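Phosphatase (Thermotoga maritima, PDB 1NF2) probably works as a magnesium-dependent phosphatase of the haloacid dehalogenase (HAD) family, whose physiological substrate is not established. Local coordinates at residues Lys34-Phe39 and Met202-Glu207; Ala68-Pro73 and Val77-Lys82; Ala194-Arg199 and Phe222-Leu227; Val210-Asn215 and Tyr256-Ile261. One frame throughout, in Å; residues are numbered along the deposited sequence.

How the contacts relate
All four contacts belong to the HAD core; contacts 1, 3 and 4 join parts distant in the chain. Contact 2, a local hairpin falling between the two segments of contact 1, lies where strand 76-80 ends the mixed eight-stranded sheet. Contacts 1 and 4 reach the same sheet through strands 36-40 and 209-213, on either side of strand 4-8, contact 4 opening after contact 1 has closed. Helix 191-202 carries half of contact 3, ends in contact 1 and touches the hairpin. Contacts 1 and 3, which alternate along the chain, have centres about 9 Å apart; contacts 2 and 4 are about 24 Å apart and do not touch. Contact 4 leads directly to the magnesium site.

Contact 1: residues Lys34-Phe39 and Met202-Glu207; sequences KCYVVF and MNWKKE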
# COMPACT_ATOMS: atom_id res chain seq x y z
N LYS A 34 -14.37 1.19 -20.89
CA LYS A 34 -15.65 1.69 -20.41
C LYS A 34 -15.79 1.72 -18.88
O LYS A 34 -16.53 2.54 -18.36
CB LYS A 34 -16.81 0.88 -21.02
CG LYS A 34 -18.16 1.13 -20.35
CD LYS A 34 -19.31 0.38 -21.02
CE LYS A 34 -19.91 1.17 -22.18
NZ LYS A 34 -18.91 1.52 -23.23
N CYS A 35 -15.09 0.83 -18.18
CA CYS A 35 -15.18 0.78 -16.71
C CYS A 35 -13.92 1.22 -15.93
O CYS A 35 -12.83 1.31 -16.48
CB CYS A 35 -15.61 -0.62 -16.25
SG CYS A 35 -17.40 -0.95 -16.45
N TYR A 36 -14.10 1.47 -14.64
CA TYR A 36 -13.00 1.91 -13.78
C TYR A 36 -12.28 0.83 -12.99
O TYR A 36 -12.90 0.06 -12.26
CB TYR A 36 -13.52 2.95 -12.78
CG TYR A 36 -13.98 4.24 -13.41
CD1 TYR A 36 -13.07 5.23 -13.77
CD2 TYR A 36 -15.34 4.47 -13.65
CE1 TYR A 36 -13.49 6.42 -14.34
CE2 TYR A 36 -15.77 5.66 -14.22
CZ TYR A 36 -14.84 6.63 -14.56
OH TYR A 36 -15.25 7.82 -15.12
N VAL A 37 -10.96 0.79 -13.13
CA VAL A 37 -10.14 -0.17 -12.42
C VAL A 37 -9.23 0.58 -11.43
O VAL A 37 -8.61 1.58 -11.79
CB VAL A 37 -9.29 -1.00 -13.40
CG1 VAL A 37 -8.34 -1.91 -12.65
CG2 VAL A 37 -10.22 -1.82 -14.28
N VAL A 38 -9.16 0.09 -10.19
CA VAL A 38 -8.35 0.71 -9.14
C VAL A 38 -7.38 -0.28 -8.46
O VAL A 38 -7.77 -1.37 -8.07
CB VAL A 38 -9.25 1.33 -8.03
CG1 VAL A 38 -8.39 2.01 -6.96
CG2 VAL A 38 -10.21 2.33 -8.64
N PHE A 39 -6.12 0.12 -8.34
CA PHE A 39 -5.11 -0.70 -7.69
C PHE A 39 -4.78 -0.07 -6.33
O PHE A 39 -4.51 1.13 -6.24
CB PHE A 39 -3.85 -0.78 -8.55
CG PHE A 39 -4.05 -1.51 -9.85
CD1 PHE A 39 -4.69 -0.90 -10.92
CD2 PHE A 39 -3.61 -2.82 -10.00
CE1 PHE A 39 -4.90 -1.60 -12.12
CE2 PHE A 39 -3.82 -3.52 -11.19
CZ PHE A 39 -4.46 -2.91 -12.25
N MET A 202 -14.49 10.98 -7.42
CA MET A 202 -14.99 10.42 -8.68
C MET A 202 -16.51 10.29 -8.74
O MET A 202 -17.08 10.07 -9.81
CB MET A 202 -14.34 9.05 -8.92
CG MET A 202 -13.52 8.98 -10.19
SD MET A 202 -12.28 10.23 -10.31
CE MET A 202 -11.08 9.44 -11.26
N ASN A 203 -17.15 10.43 -7.59
CA ASN A 203 -18.60 10.33 -7.49
C ASN A 203 -19.09 8.88 -7.65
O ASN A 203 -20.14 8.64 -8.24
CB ASN A 203 -19.27 11.24 -8.52
CG ASN A 203 -20.67 11.64 -8.11
OD1 ASN A 203 -21.39 12.28 -8.88
ND2 ASN A 203 -21.07 11.28 -6.90
N TRP A 204 -18.31 7.92 -7.13
CA TRP A 204 -18.69 6.51 -7.18
C TRP A 204 -19.76 6.35 -6.12
O TRP A 204 -19.86 7.15 -5.20
CB TRP A 204 -17.57 5.57 -6.69
CG TRP A 204 -16.25 5.54 -7.37
CD1 TRP A 204 -15.05 5.13 -6.82
CD2 TRP A 204 -15.97 5.84 -8.72
NE1 TRP A 204 -14.05 5.16 -7.76
CE2 TRP A 204 -14.60 5.59 -8.94
CE3 TRP A 204 -16.76 6.29 -9.78
CZ2 TRP A 204 -14.00 5.78 -10.17
CZ3 TRP A 204 -16.16 6.48 -11.00
CH2 TRP A 204 -14.79 6.23 -11.18
N LYS A 205 -20.55 5.29 -6.24
CA LYS A 205 -21.53 5.00 -5.21
C LYS A 205 -21.09 3.61 -4.75
O LYS A 205 -20.56 2.84 -5.54
CB LYS A 205 -22.97 5.03 -5.76
CG LYS A 205 -23.38 3.95 -6.74
CD LYS A 205 -24.76 4.28 -7.31
CE LYS A 205 -25.41 3.12 -8.06
NZ LYS A 205 -25.92 2.06 -7.14
N LYS A 206 -21.27 3.31 -3.47
CA LYS A 206 -20.85 2.02 -2.95
C LYS A 206 -21.39 0.79 -3.69
O LYS A 206 -20.66 -0.19 -3.88
CB LYS A 206 -21.22 1.91 -1.47
CG LYS A 206 -20.36 2.78 -0.57
CD LYS A 206 -20.95 2.91 0.83
CE LYS A 206 -21.29 1.56 1.45
NZ LYS A 206 -20.08 0.71 1.62
N GLU A 207 -22.65 0.85 -4.10
CA GLU A 207 -23.31 -0.27 -4.77
C GLU A 207 -22.68 -0.78 -6.06
O GLU A 207 -22.91 -1.91 -6.45
CB GLU A 207 -24.78 0.06 -5.06
CG GLU A 207 -25.74 -0.28 -3.94
CD GLU A 207 -27.19 -0.34 -4.42
OE1 GLU A 207 -27.68 0.66 -4.97
OE2 GLU A 207 -27.83 -1.41 -4.24
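Tyr-36, at the start of strand 36-40, and Trp-204, in the loop after helix 191-202, are the closest backbone positions of the two segments, yet their CA atoms stand 9.9 Å apart, so the meeting is left to the rings. Trp-204 turns the edge of its six-membered ring toward one face of Tyr-36, with CH2 over the middle of the tyrosine ring. The centroids are 4.2 Å apart and the planes meet at 54°, an edge-to-face pair that is tilted rather than upright. Individual carbon distances here are doubtfully short, and the turn of the rings is the more reliable feature. With chi1 of -60°, Trp-204 has CG anti to its carbonyl carbon, and the indole extends from there toward the strand. Met-202 lays its CB over one face of that indole. Between these two residues Asn-203 takes up positive phi, the point where the chain leaves the helix. The contact joins a helix-to-strand connection of the HAD α/β core to strand 36-40 of the sheet, and the same loop leads on into strand 209-213. Deeper in, Trp-204 also packs on Leu-198 and on Val-4 of the neighbouring strand, whereas Tyr-36 is exposed. Just before it, Cys-35 is tied by a disulfide to Cys-265. At the solvent side of the loop, Lys-205 NZ and Glu-207 OE1 form a salt bridge of 3.1 Å.

Contact 2: residues Ala68-Pro73 and Val77-Lys82; sequences AIVYLP and VILNEK
Val-70 and Leu-79 face each other as an antiparallel hydrogen-bonded pair and form the dense part of this contact. Val-70 N donates to Leu-79 O over 3.1 Å, and on the face that these two side chains share, Val-70 CG2 meets Leu-79 CD2 at 3.5 Å. The other branch of the valine, CG1, anti to the backbone N (chi1 176°), turns instead to Ile-78 CD1, 3.5 Å from it, though the place of CD1 is doubtful. The Ile-78 side chain crosses that of Leu-72 at about a right angle. Helix 191-202 covers this side, touching Val-70 through Ala-194 and Leu-72 through Leu-198. Toward Ala-68 the pairing is kept by Glu-81 N, which donates to Ala-68 O at 2.8 Å in a nearly straight bond of 168°.

The other face is looser. Ile-69 CG2 and Val-77 CG2 are 4.2 Å apart, and the Asn-80 amide runs beside Ile-69, ND2 lying 3.9 Å from Ile-69 CG1. Val-77 and Asn-80 are exposed, although Ile-69 and Tyr-71 are backed by helix 45-55, and the Tyr-71 hydroxyl is hydrogen-bonded to Thr-59. Where the register slips by one, Ile-78 N bonds to Val-70 O and Leu-79 N reaches it weakly; the place of that oxygen is less sure. Two residues opposite one define a classic beta bulge, here within the β-hairpin that finishes one end of the HAD core sheet.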
# COMPACT_ATOMS: atom_id res chain seq x y z
N ALA A 68 -1.89 6.43 2.08
CA ALA A 68 -1.31 7.77 2.19
C ALA A 68 -1.33 8.51 0.85
O ALA A 68 -1.40 9.74 0.82
CB ALA A 68 0.12 7.68 2.72
N ILE A 69 -1.27 7.77 -0.24
CA ILE A 69 -1.31 8.39 -1.56
C ILE A 69 -2.46 7.92 -2.43
O ILE A 69 -2.74 6.72 -2.52
CB ILE A 69 0.02 8.16 -2.32
CG1 ILE A 69 1.12 9.02 -1.67
CG2 ILE A 69 -0.14 8.52 -3.79
CD1 ILE A 69 2.41 9.06 -2.44
N VAL A 70 -3.14 8.88 -3.05
CA VAL A 70 -4.22 8.59 -3.99
C VAL A 70 -3.80 9.29 -5.28
O VAL A 70 -3.58 10.50 -5.30
CB VAL A 70 -5.59 9.15 -3.51
CG1 VAL A 70 -6.65 8.90 -4.58
CG2 VAL A 70 -6.00 8.48 -2.22
N TYR A 71 -3.67 8.51 -6.34
CA TYR A 71 -3.25 9.04 -7.63
C TYR A 71 -4.26 8.81 -8.75
O TYR A 71 -4.90 7.76 -8.82
CB TYR A 71 -1.90 8.39 -7.98
CG TYR A 71 -1.54 8.38 -9.45
CD1 TYR A 71 -2.16 7.50 -10.35
CD2 TYR A 71 -0.55 9.23 -9.95
CE1 TYR A 71 -1.80 7.46 -11.69
CE2 TYR A 71 -0.18 9.20 -11.30
CZ TYR A 71 -0.81 8.31 -12.16
OH TYR A 71 -0.44 8.27 -13.49
N LEU A 72 -4.40 9.81 -9.62
CA LEU A 72 -5.30 9.74 -10.78
C LEU A 72 -4.43 9.94 -12.02
O LEU A 72 -3.64 10.88 -12.08
CB LEU A 72 -6.38 10.83 -10.74
CG LEU A 72 -7.51 10.63 -9.74
CD1 LEU A 72 -8.56 11.73 -9.90
CD2 LEU A 72 -8.14 9.27 -9.96
N PRO A 73 -4.58 9.05 -13.02
CA PRO A 73 -3.81 9.12 -14.27
C PRO A 73 -3.71 10.53 -14.86
O PRO A 73 -2.68 10.91 -15.40
CB PRO A 73 -4.57 8.17 -15.18
CG PRO A 73 -5.06 7.11 -14.22
CD PRO A 73 -5.57 7.96 -13.07
N VAL A 77 -1.22 13.05 -8.17
CA VAL A 77 -1.51 12.83 -6.75
C VAL A 77 -2.51 13.86 -6.23
O VAL A 77 -2.25 15.06 -6.30
CB VAL A 77 -0.22 12.90 -5.91
CG1 VAL A 77 -0.55 12.79 -4.42
CG2 VAL A 77 0.73 11.78 -6.32
N ILE A 78 -3.64 13.39 -5.73
CA ILE A 78 -4.67 14.29 -5.20
C ILE A 78 -4.82 14.14 -3.68
O ILE A 78 -5.59 14.85 -3.06
CB ILE A 78 -6.05 14.08 -5.88
CG1 ILE A 78 -6.54 12.63 -5.68
CG2 ILE A 78 -5.96 14.49 -7.35
CD1 ILE A 78 -5.92 11.61 -6.59
N LEU A 79 -4.09 13.18 -3.12
CA LEU A 79 -4.07 12.96 -1.68
C LEU A 79 -2.64 12.54 -1.37
O LEU A 79 -2.14 11.54 -1.92
CB LEU A 79 -5.02 11.85 -1.24
CG LEU A 79 -5.02 11.67 0.28
CD1 LEU A 79 -5.63 12.92 0.93
CD2 LEU A 79 -5.81 10.44 0.69
N ASN A 80 -1.98 13.30 -0.51
CA ASN A 80 -0.60 13.00 -0.15
C ASN A 80 -0.40 13.15 1.35
O ASN A 80 0.04 14.19 1.83
CB ASN A 80 0.33 13.94 -0.92
CG ASN A 80 1.78 13.55 -0.81
OD1 ASN A 80 2.65 14.23 -1.35
ND2 ASN A 80 2.06 12.47 -0.10
N GLU A 81 -0.73 12.10 2.09
CA GLU A 81 -0.60 12.07 3.54
C GLU A 81 0.86 11.83 3.93
O GLU A 81 1.51 10.93 3.39
CB GLU A 81 -1.46 10.95 4.12
CG GLU A 81 -2.97 11.13 3.94
CD GLU A 81 -3.58 12.13 4.91
OE1 GLU A 81 -4.81 12.04 5.16
OE2 GLU A 81 -2.85 13.00 5.44
N LYS A 82 1.36 12.62 4.87
CA LYS A 82 2.75 12.47 5.32
C LYS A 82 2.94 12.81 6.79
O LYS A 82 2.01 13.26 7.47
CB LYS A 82 3.67 13.34 4.45
CG LYS A 82 3.27 14.80 4.38
CD LYS A 82 3.78 15.45 3.10
CE LYS A 82 5.30 15.38 2.99
NZ LYS A 82 5.80 15.99 1.72

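Contact 3: residues Ala194-Arg199 and Phe222-Leu227; sequences ALRFLR and FEEAGL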
# COMPACT_ATOMS: atom_id res chain seq x y z
N ALA A 194 -8.68 6.12 2.07
CA ALA A 194 -8.24 6.53 0.75
C ALA A 194 -9.31 6.19 -0.31
O ALA A 194 -9.58 7.00 -1.20
CB ALA A 194 -6.91 5.85 0.40
N LEU A 195 -9.92 5.01 -0.21
CA LEU A 195 -10.94 4.62 -1.18
C LEU A 195 -12.19 5.48 -1.05
O LEU A 195 -12.81 5.84 -2.05
CB LEU A 195 -11.33 3.14 -1.03
CG LEU A 195 -12.42 2.65 -2.01
CD1 LEU A 195 -11.99 2.95 -3.44
CD2 LEU A 195 -12.69 1.17 -1.84
N ARG A 196 -12.56 5.81 0.19
CA ARG A 196 -13.73 6.65 0.43
C ARG A 196 -13.50 8.03 -0.18
O ARG A 196 -14.41 8.62 -0.76
CB ARG A 196 -13.99 6.79 1.93
CG ARG A 196 -15.34 7.40 2.24
CD ARG A 196 -15.33 8.10 3.58
NE ARG A 196 -15.12 7.19 4.70
CZ ARG A 196 -14.53 7.55 5.84
NH1 ARG A 196 -14.08 8.79 6.00
NH2 ARG A 196 -14.39 6.67 6.82
N PHE A 197 -12.28 8.53 -0.05
CA PHE A 197 -11.89 9.83 -0.58
C PHE A 197 -11.99 9.82 -2.11
O PHE A 197 -12.49 10.76 -2.74
CB PHE A 197 -10.45 10.14 -0.16
CG PHE A 197 -9.92 11.43 -0.70
CD1 PHE A 197 -10.11 12.62 0.00
CD2 PHE A 197 -9.22 11.46 -1.90
CE1 PHE A 197 -9.62 13.82 -0.49
CE2 PHE A 197 -8.72 12.67 -2.41
CZ PHE A 197 -8.92 13.85 -1.70
N LEU A 198 -11.47 8.75 -2.70
CA LEU A 198 -11.48 8.57 -4.15
C LEU A 198 -12.93 8.55 -4.64
O LEU A 198 -13.27 9.14 -5.67
CB LEU A 198 -10.78 7.27 -4.51
CG LEU A 198 -10.77 6.90 -5.99
CD1 LEU A 198 -10.08 8.01 -6.80
CD2 LEU A 198 -10.05 5.58 -6.15
N ARG A 199 -13.78 7.87 -3.88
CA ARG A 199 -15.20 7.74 -4.19
C ARG A 199 -15.88 9.11 -4.25
O ARG A 199 -16.65 9.40 -5.17
CB ARG A 199 -15.86 6.87 -3.12
CG ARG A 199 -17.09 6.15 -3.58
CD ARG A 199 -17.60 5.25 -2.49
NE ARG A 199 -18.15 6.02 -1.38
CZ ARG A 199 -18.33 5.53 -0.16
NH1 ARG A 199 -18.00 4.28 0.10
NH2 ARG A 199 -18.85 6.29 0.79
N PHE A 222 -13.31 -2.88 2.49
CA PHE A 222 -14.57 -3.60 2.48
C PHE A 222 -15.76 -2.75 2.88
O PHE A 222 -16.85 -2.88 2.31
CB PHE A 222 -14.50 -4.81 3.42
CG PHE A 222 -13.92 -6.04 2.79
CD1 PHE A 222 -13.98 -7.26 3.45
CD2 PHE A 222 -13.33 -5.99 1.54
CE1 PHE A 222 -13.46 -8.41 2.88
CE2 PHE A 222 -12.81 -7.14 0.96
CZ PHE A 222 -12.88 -8.35 1.63
N GLU A 223 -15.55 -1.89 3.87
CA GLU A 223 -16.60 -1.02 4.37
C GLU A 223 -17.06 -0.01 3.33
O GLU A 223 -18.15 0.55 3.43
CB GLU A 223 -16.12 -0.27 5.62
CG GLU A 223 -15.20 -1.09 6.52
CD GLU A 223 -15.82 -2.40 6.98
OE1 GLU A 223 -15.12 -3.18 7.66
OE2 GLU A 223 -17.01 -2.65 6.67
N GLU A 224 -16.23 0.20 2.32
CA GLU A 224 -16.54 1.15 1.25
C GLU A 224 -16.99 0.49 -0.06
O GLU A 224 -17.06 1.17 -1.09
CB GLU A 224 -15.31 2.01 0.97
CG GLU A 224 -14.75 2.72 2.19
CD GLU A 224 -15.79 3.59 2.87
OE1 GLU A 224 -16.47 4.36 2.17
OE2 GLU A 224 -15.93 3.50 4.11
N ALA A 225 -17.30 -0.80 -0.04
CA ALA A 225 -17.70 -1.48 -1.28
C ALA A 225 -19.04 -2.20 -1.20
O ALA A 225 -19.49 -2.60 -0.13
CB ALA A 225 -16.61 -2.46 -1.70
N GLY A 226 -19.67 -2.36 -2.36
CA GLY A 226 -20.95 -3.06 -2.42
C GLY A 226 -20.78 -4.57 -2.47
O GLY A 226 -21.65 -5.30 -2.03
N LEU A 227 -19.66 -5.05 -3.01
CA LEU A 227 -19.39 -6.49 -3.09
C LEU A 227 -17.99 -6.77 -2.53
O LEU A 227 -17.04 -6.10 -2.91
CB LEU A 227 -19.49 -6.98 -4.54
CG LEU A 227 -19.27 -8.49 -4.75
CD1 LEU A 227 -20.30 -9.27 -3.96
CD2 LEU A 227 -19.36 -8.83 -6.23
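Glu-224 occupies the third position of the type I turn from Phe-222 to Ala-225, and from there it faces helix 191-202, forming a salt-bridge network with Arg-196 and Arg-199. Both arginines approach the same carboxylate, but unequally. Arg-199 NH1 makes the short bridge, 2.6 Å to Glu-224 OE1, although the position of NH1 is less sure; the guanidinium and carboxylate planes are 29° apart, and the two side chains cross at about a right angle. A weak hydrogen bond from the same nitrogen goes to the backbone oxygen of Glu-224. Arg-196 contributes only a long bridge, NE to Glu-224 OE2 at 3.8 Å. OE2 lies at the edge of its guanidinium, while the carboxylate is turned steeply against it, by 69°. The aliphatic part of Arg-196 also takes part, its CG lying 3.2 Å from Glu-224 OE1. Bent at chi2 (-56°), the glutamate chain turns its acid group toward the helix, within reach of both arginines. Two positive groups beside one carboxylate would be expected to favour its ionised form. Beneath the charges, Leu-195 CD2 rests on Glu-224 CB at 3.9 Å, where the apolar interior begins. The turn links helix 216-222 to strand 227-230, while helix 191-202 packs through Ala-194 and Leu-195 on strand 62-64 and through Arg-199 on strand 209-213.

Contact 4: residues Val210-Asn215 and Tyr256-Ile261; sequences VVFGDN and YVLERI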
# COMPACT_ATOMS: atom_id res chain seq x y z
N VAL A 210 -16.63 -3.16 -6.32
CA VAL A 210 -16.21 -4.48 -5.86
C VAL A 210 -14.75 -4.35 -5.42
O VAL A 210 -13.97 -3.67 -6.08
CB VAL A 210 -16.26 -5.54 -6.99
CG1 VAL A 210 -16.02 -6.93 -6.40
CG2 VAL A 210 -17.57 -5.48 -7.70
N VAL A 211 -14.39 -5.01 -4.31
CA VAL A 211 -13.00 -4.98 -3.84
C VAL A 211 -12.51 -6.40 -3.61
O VAL A 211 -13.23 -7.24 -3.07
CB VAL A 211 -12.84 -4.18 -2.50
CG1 VAL A 211 -13.20 -2.73 -2.71
CG2 VAL A 211 -13.73 -4.77 -1.44
N PHE A 212 -11.28 -6.67 -4.05
CA PHE A 212 -10.65 -7.98 -3.85
C PHE A 212 -9.50 -7.73 -2.88
O PHE A 212 -8.71 -6.82 -3.08
CB PHE A 212 -10.07 -8.52 -5.18
CG PHE A 212 -11.11 -8.95 -6.18
CD1 PHE A 212 -11.37 -10.30 -6.38
CD2 PHE A 212 -11.79 -8.02 -6.94
CE1 PHE A 212 -12.31 -10.72 -7.34
CE2 PHE A 212 -12.73 -8.43 -7.90
CZ PHE A 212 -12.98 -9.78 -8.10
N GLY A 213 -9.43 -8.55 -1.83
CA GLY A 213 -8.36 -8.39 -0.87
C GLY A 213 -8.01 -9.68 -0.15
O GLY A 213 -8.63 -10.72 -0.38
N ASP A 214 -7.01 -9.60 0.72
CA ASP A 214 -6.56 -10.75 1.49
C ASP A 214 -6.07 -10.30 2.87
O ASP A 214 -5.87 -11.12 3.76
CB ASP A 214 -5.40 -11.42 0.76
CG ASP A 214 -4.10 -10.63 0.89
OD1 ASP A 214 -3.02 -11.26 0.88
OD2 ASP A 214 -4.16 -9.38 0.99
N ASN A 215 -5.89 -8.98 3.00
CA ASN A 215 -5.34 -8.30 4.19
C ASN A 215 -6.18 -7.66 5.27
O ASN A 215 -7.37 -7.38 5.11
CB ASN A 215 -4.39 -7.18 3.73
CG ASN A 215 -2.99 -7.65 3.57
OD1 ASN A 215 -2.10 -6.88 3.19
ND2 ASN A 215 -2.77 -8.92 3.86
N TYR A 256 -11.59 -15.97 -11.53
CA TYR A 256 -12.62 -16.93 -11.18
C TYR A 256 -13.95 -16.29 -10.75
O TYR A 256 -15.02 -16.79 -11.10
CB TYR A 256 -12.10 -17.87 -10.09
CG TYR A 256 -12.94 -19.11 -9.89
CD1 TYR A 256 -14.01 -19.12 -8.99
CD2 TYR A 256 -12.67 -20.28 -10.60
CE1 TYR A 256 -14.78 -20.26 -8.80
CE2 TYR A 256 -13.44 -21.43 -10.43
CZ TYR A 256 -14.49 -21.42 -9.52
OH TYR A 256 -15.26 -22.54 -9.35
N VAL A 257 -13.88 -15.19 -10.01
CA VAL A 257 -15.09 -14.50 -9.56
C VAL A 257 -15.40 -13.33 -10.49
O VAL A 257 -16.57 -13.05 -10.79
CB VAL A 257 -14.93 -13.96 -8.11
CG1 VAL A 257 -16.01 -12.92 -7.81
CG2 VAL A 257 -15.04 -15.10 -7.12
N LEU A 258 -14.36 -12.67 -10.96
CA LEU A 258 -14.51 -11.53 -11.84
C LEU A 258 -15.34 -11.85 -13.07
O LEU A 258 -16.16 -11.04 -13.51
CB LEU A 258 -13.13 -11.02 -12.25
CG LEU A 258 -13.03 -9.69 -12.98
CD1 LEU A 258 -13.76 -8.59 -12.19
CD2 LEU A 258 -11.55 -9.35 -13.15
N GLU A 259 -15.15 -13.04 -13.63
CA GLU A 259 -15.90 -13.43 -14.82
C GLU A 259 -17.38 -13.67 -14.57
O GLU A 259 -18.17 -13.68 -15.52
CB GLU A 259 -15.29 -14.69 -15.44
CG GLU A 259 -13.81 -14.59 -15.70
CD GLU A 259 -13.26 -15.80 -16.42
OE1 GLU A 259 -13.65 -16.93 -16.05
OE2 GLU A 259 -12.43 -15.62 -17.34
N ARG A 260 -17.78 -13.87 -13.32
CA ARG A 260 -19.19 -14.14 -13.01
C ARG A 260 -19.99 -12.94 -12.47
O ARG A 260 -21.22 -13.00 -12.39
CB ARG A 260 -19.30 -15.29 -12.01
CG ARG A 260 -18.51 -16.57 -12.36
CD ARG A 260 -18.62 -16.98 -13.84
NE ARG A 260 -20.00 -17.13 -14.32
CZ ARG A 260 -20.32 -17.50 -15.56
NH1 ARG A 260 -19.37 -17.76 -16.44
NH2 ARG A 260 -21.60 -17.61 -15.92
N ILE A 261 -19.30 -11.86 -12.12
CA ILE A 261 -19.98 -10.69 -11.56
C ILE A 261 -20.77 -9.86 -12.57
O ILE A 261 -20.31 -9.65 -13.69
CB ILE A 261 -18.97 -9.78 -10.81
CG1 ILE A 261 -19.50 -8.35 -10.73
CG2 ILE A 261 -17.62 -9.81 -11.48
CD1 ILE A 261 -18.56 -7.41 -10.05
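Phe-212 pushes the rim of its ring against Val-257 and Leu-258 of helix 253-258. CE1 of Phe-212 is 4.2 Å from Val-257 CB, and its CZ is 4.3 Å from Leu-258 CD1; the valine CB lies near the ring plane, so the helix meets an edge and not a face. Val-210, two residues earlier on the strand, points CG2 at Ile-261 CD1. The two side chains reach toward each other tip to tip, but the isoleucine is placed too close to its neighbours for the detail to be trusted. Val-210 and Phe-212 share one face of strand 209-213, a parallel strand of the HAD core sheet, and the helix with the segment after it covers that face. In the next shell, Phe-7 meets the Phe-212 ring with planes at about 25°, Val-229 packs on both Phe-212 and Val-257, and Leu-258 is lodged on helix 22-31. Further along, the strand ends at Gly-213, and Asp-214 follows in the loop, within the GDxxxD sequence known as HAD motif IV. Asp-214 is a ligand of the magnesium ion together with Asp-8 and Asp-10, while Asp-218 OD1 accepts hydrogen bonds from the backbone nitrogens of Asp-214 and Asn-215.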